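Local coordinates for putative sugar binding protein (Geobacillus stearothermophilus, PDB 6GT9) that binds galactose in the cleft between its two domains and probably serves as the glucose-galactose receptor of a three-component sensing system for galactan utilization, at residues L47-K50 against G51-A55; G95-E98 against A99-V102; T120-P123 against T124-R127; R171-G174 against F175-V179. All blocks are in the same frame, centred on the assembly; numbering follows the deposited sequence.

Contact 1: residues L47-K50 against G51-A55; sequences LVEK and GAKAA
Glu49 and Lys53, one helical turn apart, lie side by side with their chains pointing the same way and close a salt bridge at their ends. Lys53 NZ stands 3.2 Å from Glu49 OE1 and approaches the lone pair that faces away from the second carboxylate oxygen. That second oxygen, OE2, is taken by the guanidinium of Arg46, the stronger partner, while Lys53 NZ also reaches to the carbonyl of Leu63. Each charged end therefore has a second partner, that of Lys53 being only a weak one. Glu49 gets there with CG anti to its own N (chi1 180°) and an extended chain, whereas Lys53 is bent at chi2, chi3 and chi4. Both belong to helix 43-59, the crossover helix of the beta-alpha-beta unit between strands 32-36 and 62-65. Its main chain is satisfied by i to i+4 bonds, the N-H groups of Gly51 to Ala54 pairing in order with the carbonyls of Leu47 to Lys50. Lys53 N to Glu49 O is the shortest of the four at 2.8 Å, and Ala52 N to Val48 O is the straightest, with 169° at the hydrogen. Ala52 CB packs 3.7 Å from Val48 O, and Val48 and Ala52 both touch helix 269-284.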
ATOM      1  N   LEU A  47      -5.395  -4.760  -8.865  1.00 23.93           N
ATOM      2  CA  LEU A  47      -5.738  -3.492  -9.507  1.00 26.01           C
ATOM      3  C   LEU A  47      -4.508  -2.840 -10.120  1.00 22.86           C
ATOM      4  O   LEU A  47      -4.577  -2.299 -11.229  1.00 23.79           O
ATOM      5  CB  LEU A  47      -6.381  -2.537  -8.501  1.00 22.84           C
ATOM      6  CG  LEU A  47      -7.846  -2.765  -8.156  1.00 32.29           C
ATOM      7  CD1 LEU A  47      -8.345  -1.651  -7.215  1.00 29.05           C
ATOM      8  CD2 LEU A  47      -8.687  -2.825  -9.418  1.00 31.73           C
ATOM      9  N   VAL A  48      -3.380  -2.862  -9.403  1.00 19.27           N
ATOM     10  CA  VAL A  48      -2.140  -2.338  -9.963  1.00 20.79           C
ATOM     11  C   VAL A  48      -1.791  -3.090 -11.238  1.00 22.38           C
ATOM     12  O   VAL A  48      -1.388  -2.488 -12.238  1.00 20.07           O
ATOM     13  CB  VAL A  48      -0.996  -2.424  -8.937  1.00 17.14           C
ATOM     14  CG1 VAL A  48       0.282  -1.943  -9.555  1.00 21.17           C
ATOM     15  CG2 VAL A  48      -1.327  -1.633  -7.683  1.00 18.55           C
ATOM     16  N   GLU A  49      -1.976  -4.412 -11.228  1.00 19.22           N
ATOM     17  CA  GLU A  49      -1.670  -5.224 -12.410  1.00 22.53           C
ATOM     18  C   GLU A  49      -2.574  -4.856 -13.576  1.00 26.65           C
ATOM     19  O   GLU A  49      -2.144  -4.891 -14.734  1.00 26.20           O
ATOM     20  CB  GLU A  49      -1.803  -6.720 -12.097  1.00 23.90           C
ATOM     21  CG  GLU A  49      -1.502  -7.615 -13.306  1.00 21.88           C
ATOM     22  CD  GLU A  49      -1.951  -9.043 -13.131  1.00 28.75           C
ATOM     23  OE1 GLU A  49      -1.499  -9.905 -13.920  1.00 27.79           O
ATOM     24  OE2 GLU A  49      -2.748  -9.312 -12.212  1.00 28.11           O
ATOM     25  N   LYS A  50      -3.836  -4.511 -13.292  1.00 27.37           N
ATOM     26  CA  LYS A  50      -4.729  -4.067 -14.359  1.00 26.98           C
ATOM     27  C   LYS A  50      -4.184  -2.821 -15.049  1.00 25.30           C
ATOM     28  O   LYS A  50      -4.198  -2.732 -16.284  1.00 26.62           O
ATOM     29  CB  LYS A  50      -6.130  -3.808 -13.800  1.00 24.06           C
ATOM     30  CG  LYS A  50      -7.031  -5.031 -13.918  1.00 34.82           C
ATOM     31  CD  LYS A  50      -8.396  -4.835 -13.262  1.00 41.92           C
ATOM     32  CE  LYS A  50      -9.199  -6.152 -13.284  1.00 44.41           C
ATOM     33  NZ  LYS A  50      -8.496  -7.309 -12.623  1.00 39.60           N
ATOM     34  N   GLY A  51      -3.697  -1.855 -14.270  1.00 20.47           N
ATOM     35  CA  GLY A  51      -3.097  -0.672 -14.874  1.00 22.63           C
ATOM     36  C   GLY A  51      -1.845  -0.998 -15.667  1.00 21.99           C
ATOM     37  O   GLY A  51      -1.683  -0.556 -16.810  1.00 22.64           O
ATOM     38  N   ALA A  52      -0.942  -1.783 -15.070  1.00 20.35           N
ATOM     39  CA  ALA A  52       0.305  -2.131 -15.744  1.00 19.20           C
ATOM     40  C   ALA A  52       0.048  -2.894 -17.042  1.00 24.92           C
ATOM     41  O   ALA A  52       0.667  -2.602 -18.078  1.00 23.68           O
ATOM     42  CB  ALA A  52       1.197  -2.952 -14.809  1.00 18.51           C
ATOM     43  N   LYS A  53      -0.864  -3.869 -17.008  1.00 18.45           N
ATOM     44  CA  LYS A  53      -1.158  -4.664 -18.200  1.00 25.56           C
ATOM     45  C   LYS A  53      -1.748  -3.809 -19.320  1.00 25.06           C
ATOM     46  O   LYS A  53      -1.466  -4.033 -20.503  1.00 26.28           O
ATOM     47  CB  LYS A  53      -2.111  -5.805 -17.830  1.00 23.98           C
ATOM     48  CG  LYS A  53      -1.441  -7.014 -17.173  1.00 31.39           C
ATOM     49  CD  LYS A  53      -0.730  -7.864 -18.216  1.00 35.11           C
ATOM     50  CE  LYS A  53      -0.913  -9.345 -17.949  1.00 41.07           C
ATOM     51  NZ  LYS A  53      -0.147  -9.827 -16.777  1.00 43.39           N
ATOM     52  N   ALA A  54      -2.585  -2.837 -18.971  1.00 23.93           N
ATOM     53  CA  ALA A  54      -3.175  -1.962 -19.980  1.00 24.64           C
ATOM     54  C   ALA A  54      -2.124  -1.069 -20.635  1.00 25.82           C
ATOM     55  O   ALA A  54      -2.155  -0.852 -21.853  1.00 26.58           O
ATOM     56  CB  ALA A  54      -4.285  -1.120 -19.343  1.00 22.92           C
ATOM     57  N   ALA A  55      -1.189  -0.533 -19.847  1.00 24.56           N
ATOM     58  CA  ALA A  55      -0.093   0.225 -20.437  1.00 27.19           C
ATOM     59  C   ALA A  55       0.748  -0.666 -21.339  1.00 26.47           C
ATOM     60  O   ALA A  55       1.165  -0.248 -22.423  1.00 24.21           O
ATOM     61  CB  ALA A  55       0.775   0.845 -19.343  1.00 24.39           C
TER

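Contact 2: residues G95-E98 against A99-V102; sequences GLTE and AEFV
The contact lies where the loop after strand 90-93 leads into helix 98-110, and it ties the two together: Leu96 meets Phe101, and Thr97 meets Glu100. Leu96 CB sits over one face of the Phe101 ring, 3.8 Å from its centroid and 23° off the ring normal, a CH-pi contact. Thr97 OG1 lies instead at the ring's edge, 3.3 Å from Phe101 CD1. The same hydroxyl donates to Glu100 OE1 over 2.7 Å, meeting it on the anti side but 32° out of the carboxylate plane. A bend at chi2 of Glu100 (106°) brings the carboxylate back toward Thr97. In this periplasmic binding protein fold the loop runs close to the ligand cleft: Leu96 borders Glu38 and His167, both of the galactose site. The backbone bonds here are weak: Phe101 N to Thr97 O at 3.4 Å and Val102 N to Glu98 O at 3.5 Å. An alanine in place of Phe101 is likely to leave Leu96 CB without its aromatic face and open a gap beside His76, which meets the ring edge-to-face. Farther along, Val102 CG2 rests 3.3 Å from Glu98 O.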
ATOM      1  N   GLY A  95      10.021  -1.133  -3.114  1.00 23.03           N
ATOM      2  CA  GLY A  95      11.216  -1.209  -2.300  1.00 20.98           C
ATOM      3  C   GLY A  95      10.752  -1.533  -0.901  1.00 23.69           C
ATOM      4  O   GLY A  95      10.702  -0.647  -0.045  1.00 25.81           O
ATOM      5  N   LEU A  96      10.377  -2.799  -0.667  1.00 26.62           N
ATOM      6  CA  LEU A  96       9.516  -3.132   0.468  1.00 23.96           C
ATOM      7  C   LEU A  96      10.177  -2.806   1.803  1.00 27.39           C
ATOM      8  O   LEU A  96       9.512  -2.317   2.730  1.00 25.66           O
ATOM      9  CB  LEU A  96       9.125  -4.605   0.404  1.00 23.72           C
ATOM     10  CG  LEU A  96       7.901  -5.038   1.203  1.00 24.29           C
ATOM     11  CD1 LEU A  96       6.718  -4.106   0.916  1.00 21.58           C
ATOM     12  CD2 LEU A  96       7.564  -6.472   0.830  1.00 27.75           C
ATOM     13  N   THR A  97      11.472  -3.087   1.935  1.00 28.26           N
ATOM     14  CA  THR A  97      12.252  -2.689   3.100  1.00 28.02           C
ATOM     15  C   THR A  97      13.506  -1.980   2.624  1.00 34.21           C
ATOM     16  O   THR A  97      13.934  -2.140   1.482  1.00 31.11           O
ATOM     17  CB  THR A  97      12.662  -3.874   3.975  1.00 30.24           C
ATOM     18  OG1 THR A  97      13.504  -4.759   3.211  1.00 30.06           O
ATOM     19  CG2 THR A  97      11.440  -4.622   4.474  1.00 32.40           C
ATOM     20  N   GLU A  98      14.106  -1.197   3.515  1.00 30.55           N
ATOM     21  CA  GLU A  98      15.345  -0.531   3.149  1.00 33.48           C
ATOM     22  C   GLU A  98      16.542  -1.448   3.324  1.00 35.43           C
ATOM     23  O   GLU A  98      17.491  -1.388   2.529  1.00 35.92           O
ATOM     24  CB  GLU A  98      15.544   0.741   3.978  1.00 33.68           C
ATOM     25  CG  GLU A  98      16.712   1.571   3.460  1.00 42.61           C
ATOM     26  CD  GLU A  98      17.216   2.599   4.445  1.00 43.42           C
ATOM     27  OE1 GLU A  98      16.558   3.654   4.579  1.00 47.85           O
ATOM     28  OE2 GLU A  98      18.277   2.359   5.065  1.00 47.83           O
ATOM     29  N   ALA A  99      16.497  -2.315   4.341  1.00 31.44           N
ATOM     30  CA  ALA A  99      17.657  -3.129   4.690  1.00 32.16           C
ATOM     31  C   ALA A  99      17.905  -4.235   3.671  1.00 32.97           C
ATOM     32  O   ALA A  99      19.056  -4.542   3.343  1.00 32.50           O
ATOM     33  CB  ALA A  99      17.466  -3.727   6.089  1.00 35.09           C
ATOM     34  N   GLU A 100      16.859  -4.857   3.206  1.00 27.72           N
ATOM     35  CA  GLU A 100      17.030  -5.908   2.270  1.00 32.21           C
ATOM     36  C   GLU A 100      16.911  -5.544   0.801  1.00 34.70           C
ATOM     37  O   GLU A 100      17.598  -6.135  -0.007  1.00 30.63           O
ATOM     38  CB  GLU A 100      16.049  -7.035   2.561  1.00 31.24           C
ATOM     39  CG  GLU A 100      16.328  -7.752   3.864  1.00 31.95           C
ATOM     40  CD  GLU A 100      15.346  -7.406   4.945  1.00 36.23           C
ATOM     41  OE1 GLU A 100      14.804  -6.314   4.960  1.00 30.81           O
ATOM     42  OE2 GLU A 100      15.111  -8.268   5.772  1.00 42.24           O
ATOM     43  N   PHE A 101      16.070  -4.560   0.476  1.00 27.33           N
ATOM     44  CA  PHE A 101      15.773  -4.256  -0.921  1.00 28.66           C
ATOM     45  C   PHE A 101      16.740  -3.276  -1.567  1.00 27.49           C
ATOM     46  O   PHE A 101      16.922  -3.339  -2.789  1.00 26.73           O
ATOM     47  CB  PHE A 101      14.340  -3.733  -1.063  1.00 24.65           C
ATOM     48  CG  PHE A 101      13.312  -4.826  -1.113  1.00 26.55           C
ATOM     49  CD1 PHE A 101      12.999  -5.541   0.028  1.00 22.15           C
ATOM     50  CD2 PHE A 101      12.680  -5.155  -2.308  1.00 24.47           C
ATOM     51  CE1 PHE A 101      12.060  -6.576  -0.015  1.00 27.16           C
ATOM     52  CE2 PHE A 101      11.746  -6.184  -2.360  1.00 23.21           C
ATOM     53  CZ  PHE A 101      11.442  -6.899  -1.209  1.00 23.68           C
ATOM     54  N   VAL A 102      17.370  -2.373  -0.810  1.00 30.74           N
ATOM     55  CA  VAL A 102      18.323  -1.436  -1.419  1.00 27.05           C
ATOM     56  C   VAL A 102      19.511  -2.167  -2.054  1.00 32.00           C
ATOM     57  O   VAL A 102      19.772  -1.955  -3.245  1.00 29.50           O
ATOM     58  CB  VAL A 102      18.752  -0.365  -0.414  1.00 29.81           C
ATOM     59  CG1 VAL A 102      19.958   0.394  -0.956  1.00 31.34           C
ATOM     60  CG2 VAL A 102      17.609   0.600  -0.112  1.00 29.83           C
TER

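Contact 3: residues T120-P123 against T124-R127; sequences TDAP and TSRR
Arg127 reaches back across the loop to Asp121, and its side chain can be followed atom by atom. Its first bond sets CG between the backbone N and the carbonyl carbon, and the chain then bends at chi2. CG passes 3.9 Å from Ala122 O, and CD comes 3.6 Å from Asp121 OD1. NE donates to that same OD1 at 2.8 Å, while NH2 donates to OD2 at 3.0 Å. This is a side-on, two-nitrogen grip: both oxygens offer their syn lone pairs, the angles at hydrogen are 164° and 168°, and the two flat groups lie only 14° from coplanar. One face of the guanidinium is covered by Pro123 C and Ala122 O, and NH2 approaches Pro123 CA to 3.5 Å. The backbone between the two charges folds as a type I beta turn from Ala122 to Ser125. Ala122 O accepts from Ser125 N at 2.8 Å, above the carbonyl plane, and from Ser125 OG at 2.7 Å, within it. The loop joins strands 115-118 and 129-132, and Asp121 OD1 has a further partner in the hydroxyl of Thr117. A leucine in place of Arg127 would probably leave the Asp121 carboxylate without its paired charge and remove the cover over the turn's peptide. With two nearly straight bonds in one plane, rotation of the carboxylate is restrained, and the nearby positive charge would be expected to favour its ionised form.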
ATOM      1  N   THR A 120       5.616   1.571  -3.019  1.00 15.27           N
ATOM      2  CA  THR A 120       6.502   1.770  -1.876  1.00 17.55           C
ATOM      3  C   THR A 120       7.882   2.100  -2.429  1.00 18.84           C
ATOM      4  O   THR A 120       8.410   1.337  -3.248  1.00 18.71           O
ATOM      5  CB  THR A 120       6.582   0.497  -1.004  1.00 20.06           C
ATOM      6  OG1 THR A 120       5.263   0.064  -0.633  1.00 15.73           O
ATOM      7  CG2 THR A 120       7.445   0.724   0.240  1.00 17.97           C
ATOM      8  N   ASP A 121       8.479   3.205  -1.991  1.00 19.55           N
ATOM      9  CA  ASP A 121       9.757   3.619  -2.563  1.00 22.06           C
ATOM     10  C   ASP A 121      10.953   3.108  -1.758  1.00 23.46           C
ATOM     11  O   ASP A 121      10.861   2.869  -0.551  1.00 25.52           O
ATOM     12  CB  ASP A 121       9.838   5.150  -2.670  1.00 17.42           C
ATOM     13  CG  ASP A 121      10.925   5.608  -3.633  1.00 20.31           C
ATOM     14  OD1 ASP A 121      11.439   4.761  -4.407  1.00 19.81           O
ATOM     15  OD2 ASP A 121      11.261   6.818  -3.650  1.00 19.14           O
ATOM     16  N   ALA A 122      12.095   2.963  -2.447  1.00 23.01           N
ATOM     17  CA  ALA A 122      13.406   2.791  -1.816  1.00 27.10           C
ATOM     18  C   ALA A 122      14.296   3.969  -2.209  1.00 23.06           C
ATOM     19  O   ALA A 122      15.227   3.823  -3.018  1.00 25.28           O
ATOM     20  CB  ALA A 122      14.054   1.462  -2.203  1.00 19.72           C
ATOM     21  N   PRO A 123      14.060   5.151  -1.624  1.00 24.16           N
ATOM     22  CA  PRO A 123      14.648   6.384  -2.185  1.00 23.43           C
ATOM     23  C   PRO A 123      16.155   6.497  -2.036  1.00 27.59           C
ATOM     24  O   PRO A 123      16.763   7.339  -2.714  1.00 28.09           O
ATOM     25  CB  PRO A 123      13.930   7.503  -1.414  1.00 28.38           C
ATOM     26  CG  PRO A 123      13.526   6.867  -0.131  1.00 27.99           C
ATOM     27  CD  PRO A 123      13.236   5.418  -0.433  1.00 26.36           C
ATOM     28  N   THR A 124      16.789   5.698  -1.186  1.00 25.27           N
ATOM     29  CA  THR A 124      18.246   5.697  -1.147  1.00 29.80           C
ATOM     30  C   THR A 124      18.866   4.726  -2.152  1.00 29.74           C
ATOM     31  O   THR A 124      20.095   4.680  -2.269  1.00 29.53           O
ATOM     32  CB  THR A 124      18.748   5.366   0.263  1.00 28.01           C
ATOM     33  OG1 THR A 124      18.468   3.997   0.561  1.00 31.87           O
ATOM     34  CG2 THR A 124      18.057   6.255   1.302  1.00 28.83           C
ATOM     35  N   SER A 125      18.062   3.946  -2.873  1.00 25.52           N
ATOM     36  CA  SER A 125      18.620   3.007  -3.837  1.00 21.43           C
ATOM     37  C   SER A 125      18.858   3.703  -5.176  1.00 27.54           C
ATOM     38  O   SER A 125      18.565   4.885  -5.364  1.00 24.67           O
ATOM     39  CB  SER A 125      17.705   1.798  -4.012  1.00 21.10           C
ATOM     40  OG  SER A 125      16.558   2.161  -4.746  1.00 19.37           O
ATOM     41  N   ARG A 126      19.405   2.956  -6.133  1.00 29.13           N
ATOM     42  CA  ARG A 126      19.645   3.484  -7.467  1.00 25.07           C
ATOM     43  C   ARG A 126      18.514   3.149  -8.434  1.00 23.74           C
ATOM     44  O   ARG A 126      18.707   3.225  -9.650  1.00 20.56           O
ATOM     45  CB  ARG A 126      20.997   2.984  -7.992  1.00 30.71           C
ATOM     46  CG  ARG A 126      22.177   3.556  -7.192  1.00 35.98           C
ATOM     47  CD  ARG A 126      23.484   3.492  -7.943  1.00 35.66           C
ATOM     48  NE  ARG A 126      23.957   2.120  -8.095  1.00 40.01           N
ATOM     49  CZ  ARG A 126      24.746   1.505  -7.222  1.00 39.95           C
ATOM     50  NH1 ARG A 126      25.127   0.251  -7.435  1.00 40.79           N
ATOM     51  NH2 ARG A 126      25.153   2.140  -6.134  1.00 42.42           N
ATOM     52  N   ARG A 127      17.342   2.763  -7.924  1.00 19.71           N
ATOM     53  CA  ARG A 127      16.150   2.733  -8.761  1.00 19.42           C
ATOM     54  C   ARG A 127      16.049   4.040  -9.546  1.00 20.62           C
ATOM     55  O   ARG A 127      16.392   5.112  -9.037  1.00 22.73           O
ATOM     56  CB  ARG A 127      14.897   2.511  -7.900  1.00 19.48           C
ATOM     57  CG  ARG A 127      14.658   3.583  -6.848  1.00 21.85           C
ATOM     58  CD  ARG A 127      13.580   4.550  -7.286  1.00 18.96           C
ATOM     59  NE  ARG A 127      13.305   5.607  -6.296  1.00 18.31           N
ATOM     60  CZ  ARG A 127      13.988   6.749  -6.212  1.00 17.82           C
ATOM     61  NH1 ARG A 127      15.001   6.985  -7.034  1.00 21.81           N
ATOM     62  NH2 ARG A 127      13.666   7.660  -5.299  1.00 22.75           N
TER
HETATM   63  O   HOH W   1      18.881   7.843  -4.854  1.00 38.83           O

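Contact 4: residues R171-G174 against F175-V179; sequences RVRG and FEDAV. With GAL (beta-D-galactopyranose), chain E.
Arg173 and Asp177 meet one turn apart on helix 166-179, the crossover helix of the beta-alpha-beta unit between strands 154-160 and 185-192. Arg173 NE donates to Asp177 OD1 at 3.3 Å in a salt bridge that is far from flat: the guanidinium and carboxylate planes stand 77° apart, and NE lies 32° out of the carboxylate plane. The first torsion of Arg173 (chi1 -176°) turns CG to the far side from the main-chain nitrogen, and a bend at chi2 then carries NE along the helix toward the aspartate. Asp177 has stronger company outside, with OD1 also paired to Arg180 and OD2 bonded to the hydroxyl of Tyr136.

Gly174 contributes through its backbone, its O accepting from Ala178 N at 3.0 Å. Phe175 N bonds to Arg171 O at 3.3 Å from above the carbonyl plane, and Phe175 CB lies 3.4 Å from Val172 O. The Phe175 ring is led away from 171-174, stacking on Tyr218 and packing against Val156 and Ile187 of the neighbouring strands.

Earlier on the same helix, Arg171 extends in the other direction into the sugar pocket. Its NH1 gives a bond to galactose O1 at 2.9 Å and its NH2 one to O2 at 3.1 Å, so one edge of the guanidinium spans two adjacent hydroxyls. Asn135 holds NH2 and the carbonyl of Thr220 holds NH1, a second shell that should fix the rotation of the guanidinium and orient its N-H groups for the sugar.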
ATOM      1  N   ARG A 171       3.218   5.276   6.876  1.00 20.58           N
ATOM      2  CA  ARG A 171       1.822   5.651   7.124  1.00 19.36           C
ATOM      3  C   ARG A 171       1.505   5.682   8.612  1.00 23.02           C
ATOM      4  O   ARG A 171       0.674   6.485   9.062  1.00 19.99           O
ATOM      5  CB  ARG A 171       0.872   4.687   6.414  1.00 21.32           C
ATOM      6  CG  ARG A 171       0.978   4.720   4.899  1.00 22.51           C
ATOM      7  CD  ARG A 171       0.283   3.520   4.263  1.00 17.55           C
ATOM      8  NE  ARG A 171       0.603   3.457   2.840  1.00 20.34           N
ATOM      9  CZ  ARG A 171       0.098   2.586   1.976  1.00 21.29           C
ATOM     10  NH1 ARG A 171      -0.771   1.660   2.375  1.00 14.03           N
ATOM     11  NH2 ARG A 171       0.493   2.636   0.703  1.00 22.50           N
ATOM     12  N   VAL A 172       2.122   4.789   9.385  1.00 23.03           N
ATOM     13  CA  VAL A 172       1.998   4.866  10.836  1.00 22.49           C
ATOM     14  C   VAL A 172       2.677   6.126  11.352  1.00 24.34           C
ATOM     15  O   VAL A 172       2.106   6.883  12.152  1.00 23.74           O
ATOM     16  CB  VAL A 172       2.591   3.610  11.496  1.00 24.06           C
ATOM     17  CG1 VAL A 172       2.639   3.782  13.005  1.00 24.45           C
ATOM     18  CG2 VAL A 172       1.800   2.367  11.095  1.00 23.05           C
ATOM     19  N   ARG A 173       3.912   6.363  10.908  1.00 21.11           N
ATOM     20  CA  ARG A 173       4.700   7.464  11.451  1.00 27.03           C
ATOM     21  C   ARG A 173       4.083   8.817  11.110  1.00 29.04           C
ATOM     22  O   ARG A 173       4.083   9.730  11.945  1.00 27.53           O
ATOM     23  CB  ARG A 173       6.139   7.366  10.943  1.00 30.53           C
ATOM     24  CG  ARG A 173       7.068   8.421  11.522  1.00 37.07           C
ATOM     25  CD  ARG A 173       7.133   8.291  13.039  1.00 44.82           C
ATOM     26  NE  ARG A 173       7.607   9.521  13.665  1.00 52.07           N
ATOM     27  CZ  ARG A 173       8.890   9.846  13.794  1.00 57.21           C
ATOM     28  NH1 ARG A 173       9.834   9.033  13.333  1.00 57.76           N
ATOM     29  NH2 ARG A 173       9.227  10.993  14.373  1.00 57.92           N
ATOM     30  N   GLY A 174       3.539   8.964   9.898  1.00 22.26           N
ATOM     31  CA  GLY A 174       2.862  10.205   9.552  1.00 24.21           C
ATOM     32  C   GLY A 174       1.598  10.427  10.366  1.00 24.98           C
ATOM     33  O   GLY A 174       1.287  11.555  10.769  1.00 23.52           O
ATOM     34  N   PHE A 175       0.841   9.355  10.606  1.00 22.04           N
ATOM     35  CA  PHE A 175      -0.330   9.442  11.477  1.00 24.80           C
ATOM     36  C   PHE A 175       0.059   9.939  12.860  1.00 24.22           C
ATOM     37  O   PHE A 175      -0.556  10.867  13.400  1.00 28.52           O
ATOM     38  CB  PHE A 175      -0.992   8.062  11.563  1.00 21.34           C
ATOM     39  CG  PHE A 175      -2.159   7.987  12.521  1.00 22.09           C
ATOM     40  CD1 PHE A 175      -1.964   7.660  13.857  1.00 25.77           C
ATOM     41  CD2 PHE A 175      -3.456   8.197  12.071  1.00 20.94           C
ATOM     42  CE1 PHE A 175      -3.035   7.563  14.737  1.00 22.73           C
ATOM     43  CE2 PHE A 175      -4.542   8.116  12.950  1.00 21.80           C
ATOM     44  CZ  PHE A 175      -4.327   7.792  14.283  1.00 21.54           C
ATOM     45  N   GLU A 176       1.088   9.322  13.445  1.00 26.11           N
ATOM     46  CA  GLU A 176       1.525   9.671  14.788  1.00 27.34           C
ATOM     47  C   GLU A 176       1.980  11.126  14.871  1.00 29.81           C
ATOM     48  O   GLU A 176       1.654  11.834  15.836  1.00 27.72           O
ATOM     49  CB  GLU A 176       2.639   8.714  15.213  1.00 26.38           C
ATOM     50  CG  GLU A 176       2.141   7.289  15.465  1.00 27.17           C
ATOM     51  CD  GLU A 176       3.268   6.280  15.617  1.00 32.42           C
ATOM     52  OE1 GLU A 176       4.415   6.594  15.234  1.00 35.37           O
ATOM     53  OE2 GLU A 176       3.002   5.162  16.119  1.00 36.82           O
ATOM     54  N   ASP A 177       2.721  11.597  13.866  1.00 24.68           N
ATOM     55  CA  ASP A 177       3.130  13.000  13.863  1.00 29.68           C
ATOM     56  C   ASP A 177       1.922  13.924  13.791  1.00 26.43           C
ATOM     57  O   ASP A 177       1.908  14.996  14.417  1.00 26.62           O
ATOM     58  CB  ASP A 177       4.077  13.276  12.693  1.00 26.94           C
ATOM     59  CG  ASP A 177       5.433  12.605  12.860  1.00 30.96           C
ATOM     60  OD1 ASP A 177       5.780  12.215  13.995  1.00 32.53           O
ATOM     61  OD2 ASP A 177       6.164  12.486  11.853  1.00 30.89           O
ATOM     62  N   ALA A 178       0.896  13.532  13.031  1.00 26.45           N
ATOM     63  CA  ALA A 178      -0.247  14.417  12.824  1.00 27.80           C
ATOM     64  C   ALA A 178      -1.100  14.557  14.085  1.00 29.44           C
ATOM     65  O   ALA A 178      -1.639  15.636  14.348  1.00 32.89           O
ATOM     66  CB  ALA A 178      -1.102  13.920  11.659  1.00 25.45           C
ATOM     67  N   VAL A 179      -1.255  13.482  14.867  1.00 31.46           N
ATOM     68  CA  VAL A 179      -2.067  13.531  16.084  1.00 28.00           C
ATOM     69  C   VAL A 179      -1.251  13.867  17.323  1.00 32.20           C
ATOM     70  O   VAL A 179      -1.811  13.900  18.431  1.00 33.25           O
ATOM     71  CB  VAL A 179      -2.819  12.202  16.312  1.00 27.77           C
ATOM     72  CG1 VAL A 179      -3.680  11.854  15.101  1.00 30.60           C
ATOM     73  CG2 VAL A 179      -1.842  11.066  16.646  1.00 23.33           C
TER
HETATM   74  C1  GAL E 401      -2.269  -1.159   0.242  1.00 16.19           C
HETATM   75  C2  GAL E 401      -0.789  -1.084  -0.073  1.00 17.95           C
HETATM   76  C3  GAL E 401      -0.318  -2.311  -0.874  1.00 17.31           C
HETATM   77  C4  GAL E 401      -0.664  -3.587  -0.125  1.00 16.41           C
HETATM   78  C5  GAL E 401      -2.135  -3.599   0.255  1.00 20.18           C
HETATM   79  C6  GAL E 401      -2.497  -4.773   1.169  1.00 19.10           C
HETATM   80  O1  GAL E 401      -2.654  -0.030   1.001  1.00 20.53           O
HETATM   81  O2  GAL E 401      -0.489   0.087  -0.846  1.00 16.36           O
HETATM   82  O3  GAL E 401       1.072  -2.295  -0.988  1.00 18.48           O
HETATM   83  O4  GAL E 401       0.134  -3.701   1.057  1.00 18.15           O
HETATM   84  O5  GAL E 401      -2.555  -2.370   0.973  1.00 19.67           O
HETATM   85  O6  GAL E 401      -3.893  -4.976   1.198  1.00 20.40           O

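In the fold
Along the chain the four contacts come in series, from contact 1 on helix 43-59 to contact 4 on helix 166-179. Contacts 1 to 3 belong to the part of the fold built on the parallel sheet that includes strands 32-36, 90-93 and 115-118; contact 4 flanks the second sheet, across the galactose cleft. Contacts 2 and 3 are neighbours, with centres about 8 Å apart, and touch directly: Gly95 N approaches Thr120 O to 3.0 Å, a probable hydrogen bond. Contacts 1 and 4 have centres about 30 Å apart, on opposite sides of the chain's centre. Only contact 4 itself holds the sugar, which gathers residues from both domains.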